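Local coordinates for glucosidase 2 subunit beta (Schizosaccharomyces pombe, PDB 4XQM), which serves as the regulatory subunit of an endoplasmic reticulum glucosidase, recognises mannose-rich N-glycans through its MRH lectin domain and is required for cleavage of the final glucose, at residues 29-34 with 56-61. Numbering follows the deposited sequence.
Sequences DSILLG and PHRSAI. With MAN (alpha-D-mannopyranose), chain B.
Ile31 and Leu33 pack against the long side chain of Arg58, so that apolar neighbours flank a charged group that binds sugar. CG2 of Ile31 lies over one face of the guanidinium, offset toward its rim, with Ile31 CG2 3.7 Å from Arg58 NE. Leu33 touches the aliphatic shaft, its CD1 3.6 Å from Arg58 CD. On the strand that follows Arg58, Ala60 CB makes a looser apolar contact with Leu33 CB at 4.4 Å. The arginine chain runs extended from CG to NE (chi2 173°, chi3 178°), past Leu33 and under Ile31 CG2, bringing the guanidinium to the mannose.

The polar bonds belong to that head. Arg58 NE and Arg58 NH2 each donate to mannose O2 at 3.2 Å, a forked grip from the guanidinium edge with both bonds bent to 144°; a weak bond joins NH2 to the ring oxygen O5. NH1 turns elsewhere, to the carbonyl of Ser51, and NE is also hydrogen-bonded to Tyr83 OH, which binds the mannose as well. No hydrogen bond links the two segments directly. Leu33 also belongs to a classic beta bulge, in which it and Gly34 both face Val26.

In this MRH domain, apolar contact and the bonds to Ser51 and Tyr83 thus probably hold Arg58 in position to read the axial O2 that distinguishes mannose from glucose.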
ATOM      1  N   ASP A  29      -2.166 -10.902   2.297  1.00 10.93           N
ATOM      2  CA  ASP A  29      -2.555 -11.942   3.257  1.00 14.05           C
ATOM      3  C   ASP A  29      -1.837 -11.641   4.578  1.00 14.28           C
ATOM      4  O   ASP A  29      -1.928 -10.510   5.065  1.00 13.89           O
ATOM      5  CB  ASP A  29      -2.271 -13.349   2.711  1.00 13.90           C
ATOM      6  CG  ASP A  29      -3.154 -13.693   1.528  1.00 16.25           C
ATOM      7  OD1 ASP A  29      -4.295 -13.170   1.486  1.00 15.14           O
ATOM      8  OD2 ASP A  29      -2.727 -14.496   0.656  1.00 14.87           O
ATOM      9  N   SER A  30      -1.105 -12.600   5.143  1.00 16.05           N
ATOM     10  CA  SER A  30      -0.401 -12.327   6.405  1.00 16.38           C
ATOM     11  C   SER A  30       1.043 -11.834   6.238  1.00 15.18           C
ATOM     12  O   SER A  30       1.782 -11.694   7.220  1.00 17.72           O
ATOM     13  CB  SER A  30      -0.440 -13.556   7.314  1.00 20.27           C
ATOM     14  OG  SER A  30      -1.757 -13.744   7.800  1.00 23.66           O
ATOM     15  N   ILE A  31       1.441 -11.560   5.000  1.00 12.20           N
ATOM     16  CA  ILE A  31       2.799 -11.118   4.716  1.00 13.53           C
ATOM     17  C   ILE A  31       2.929  -9.591   4.789  1.00 15.19           C
ATOM     18  O   ILE A  31       2.142  -8.869   4.167  1.00 14.66           O
ATOM     19  CB  ILE A  31       3.249 -11.610   3.323  1.00 12.15           C
ATOM     20  CG1 ILE A  31       3.117 -13.134   3.223  1.00 15.35           C
ATOM     21  CG2 ILE A  31       4.684 -11.171   3.043  1.00 12.61           C
ATOM     22  CD1 ILE A  31       3.416 -13.681   1.825  1.00 18.90           C
ATOM     23  N   LEU A  32       3.909  -9.095   5.551  1.00 12.09           N
ATOM     24  CA  LEU A  32       4.168  -7.657   5.603  1.00 12.73           C
ATOM     25  C   LEU A  32       4.845  -7.191   4.315  1.00 13.47           C
ATOM     26  O   LEU A  32       5.938  -7.663   3.975  1.00 12.67           O
ATOM     27  CB  LEU A  32       5.057  -7.288   6.798  1.00 12.34           C
ATOM     28  CG  LEU A  32       5.469  -5.807   6.880  1.00 12.51           C
ATOM     29  CD1 LEU A  32       4.263  -4.924   7.192  1.00 12.72           C
ATOM     30  CD2 LEU A  32       6.543  -5.611   7.941  1.00 14.82           C
ATOM     31  N   LEU A  33       4.199  -6.264   3.607  1.00 12.55           N
ATOM     32  CA  LEU A  33       4.800  -5.663   2.415  1.00 11.40           C
ATOM     33  C   LEU A  33       5.688  -4.473   2.757  1.00 13.33           C
ATOM     34  O   LEU A  33       6.598  -4.134   2.008  1.00 14.77           O
ATOM     35  CB  LEU A  33       3.713  -5.239   1.426  1.00 11.94           C
ATOM     36  CG  LEU A  33       3.446  -6.220   0.285  1.00 19.03           C
ATOM     37  CD1 LEU A  33       3.509  -7.681   0.736  1.00 14.78           C
ATOM     38  CD2 LEU A  33       2.152  -5.908  -0.453  1.00 14.05           C
ATOM     39  N   GLY A  34       5.421  -3.825   3.883  1.00 11.42           N
ATOM     40  CA  GLY A  34       6.228  -2.699   4.295  1.00 13.21           C
ATOM     41  C   GLY A  34       5.569  -1.866   5.371  1.00 13.72           C
ATOM     42  O   GLY A  34       4.344  -1.892   5.521  1.00 12.00           O
ATOM     43  N   PRO A  56      14.185  -9.143  -3.076  1.00 11.54           N
ATOM     44  CA  PRO A  56      14.467  -8.152  -2.040  1.00 12.48           C
ATOM     45  C   PRO A  56      13.461  -8.273  -0.913  1.00 11.34           C
ATOM     46  O   PRO A  56      12.363  -8.775  -1.156  1.00 13.89           O
ATOM     47  CB  PRO A  56      14.240  -6.825  -2.779  1.00 13.84           C
ATOM     48  CG  PRO A  56      13.153  -7.149  -3.786  1.00 14.28           C
ATOM     49  CD  PRO A  56      13.511  -8.554  -4.248  1.00 10.61           C
ATOM     50  N   HIS A  57      13.815  -7.840   0.292  1.00 10.38           N
ATOM     51  CA  HIS A  57      12.782  -7.644   1.304  1.00 12.63           C
ATOM     52  C   HIS A  57      11.694  -6.754   0.700  1.00 12.02           C
ATOM     53  O   HIS A  57      11.990  -5.815  -0.045  1.00 12.66           O
ATOM     54  CB  HIS A  57      13.363  -7.028   2.583  1.00 12.87           C
ATOM     55  CG  HIS A  57      14.031  -8.029   3.479  1.00 17.75           C
ATOM     56  ND1 HIS A  57      15.082  -8.812   3.064  1.00 24.92           N
ATOM     57  CD2 HIS A  57      13.785  -8.381   4.762  1.00 22.80           C
ATOM     58  CE1 HIS A  57      15.472  -9.599   4.055  1.00 21.90           C
ATOM     59  NE2 HIS A  57      14.684  -9.352   5.104  1.00 26.70           N
ATOM     60  N   ARG A  58      10.437  -7.063   1.008  1.00 12.23           N
ATOM     61  CA  ARG A  58       9.324  -6.443   0.294  1.00 11.81           C
ATOM     62  C   ARG A  58       9.205  -4.945   0.572  1.00 13.43           C
ATOM     63  O   ARG A  58       9.640  -4.444   1.613  1.00 12.79           O
ATOM     64  CB  ARG A  58       8.007  -7.179   0.590  1.00 12.83           C
ATOM     65  CG  ARG A  58       7.953  -8.605   0.007  1.00 11.58           C
ATOM     66  CD  ARG A  58       6.702  -9.341   0.479  1.00 15.43           C
ATOM     67  NE  ARG A  58       6.570 -10.691  -0.087  1.00 20.35           N
ATOM     68  CZ  ARG A  58       7.261 -11.728   0.365  1.00 16.00           C
ATOM     69  NH1 ARG A  58       8.122 -11.540   1.349  1.00 23.54           N
ATOM     70  NH2 ARG A  58       7.112 -12.939  -0.159  1.00 18.73           N
ATOM     71  N   SER A  59       8.656  -4.221  -0.402  1.00 12.04           N
ATOM     72  CA  SER A  59       8.355  -2.809  -0.220  1.00 10.56           C
ATOM     73  C   SER A  59       7.184  -2.490  -1.130  1.00 13.48           C
ATOM     74  O   SER A  59       6.890  -3.245  -2.068  1.00 11.84           O
ATOM     75  CB  SER A  59       9.580  -1.940  -0.546  1.00 11.26           C
ATOM     76  OG  SER A  59       9.968  -2.110  -1.903  1.00 13.26           O
ATOM     77  N   ALA A  60       6.495  -1.392  -0.842  1.00 11.19           N
ATOM     78  CA  ALA A  60       5.323  -1.021  -1.619  1.00 12.48           C
ATOM     79  C   ALA A  60       5.294   0.482  -1.782  1.00 12.73           C
ATOM     80  O   ALA A  60       5.485   1.227  -0.820  1.00 14.02           O
ATOM     81  CB  ALA A  60       4.060  -1.504  -0.925  1.00 11.09           C
ATOM     82  N   ILE A  61       5.036   0.925  -3.008  1.00 12.13           N
ATOM     83  CA  ILE A  61       4.889   2.345  -3.284  1.00 12.81           C
ATOM     84  C   ILE A  61       3.417   2.579  -3.562  1.00 12.49           C
ATOM     85  O   ILE A  61       2.867   2.055  -4.544  1.00 12.17           O
ATOM     86  CB  ILE A  61       5.731   2.770  -4.493  1.00 14.52           C
ATOM     87  CG1 ILE A  61       7.202   2.477  -4.204  1.00 15.49           C
ATOM     88  CG2 ILE A  61       5.532   4.246  -4.789  1.00 14.29           C
ATOM     89  CD1 ILE A  61       8.137   2.866  -5.324  1.00 20.94           C
TER
HETATM   90  C1  MAN B 501       4.442 -14.457  -2.699  1.00 25.34           C
HETATM   91  C2  MAN B 501       3.934 -13.145  -2.823  1.00 14.79           C
HETATM   92  C3  MAN B 501       4.405 -12.649  -4.198  1.00 16.21           C
HETATM   93  C4  MAN B 501       5.942 -12.848  -4.351  1.00 14.16           C
HETATM   94  C5  MAN B 501       6.288 -14.329  -4.128  1.00 18.08           C
HETATM   95  C6  MAN B 501       7.775 -14.596  -4.079  1.00 16.92           C
HETATM   96  O1  MAN B 501       3.810 -14.961  -3.838  1.00 26.58           O
HETATM   97  O2  MAN B 501       4.493 -12.366  -1.828  1.00 18.59           O
HETATM   98  O3  MAN B 501       4.018 -11.316  -4.402  1.00 14.74           O
HETATM   99  O4  MAN B 501       6.353 -12.497  -5.642  1.00 16.84           O
HETATM  100  O5  MAN B 501       5.786 -14.682  -2.848  1.00 21.43           O
HETATM  101  O6  MAN B 501       7.960 -16.012  -4.184  1.00 19.05           O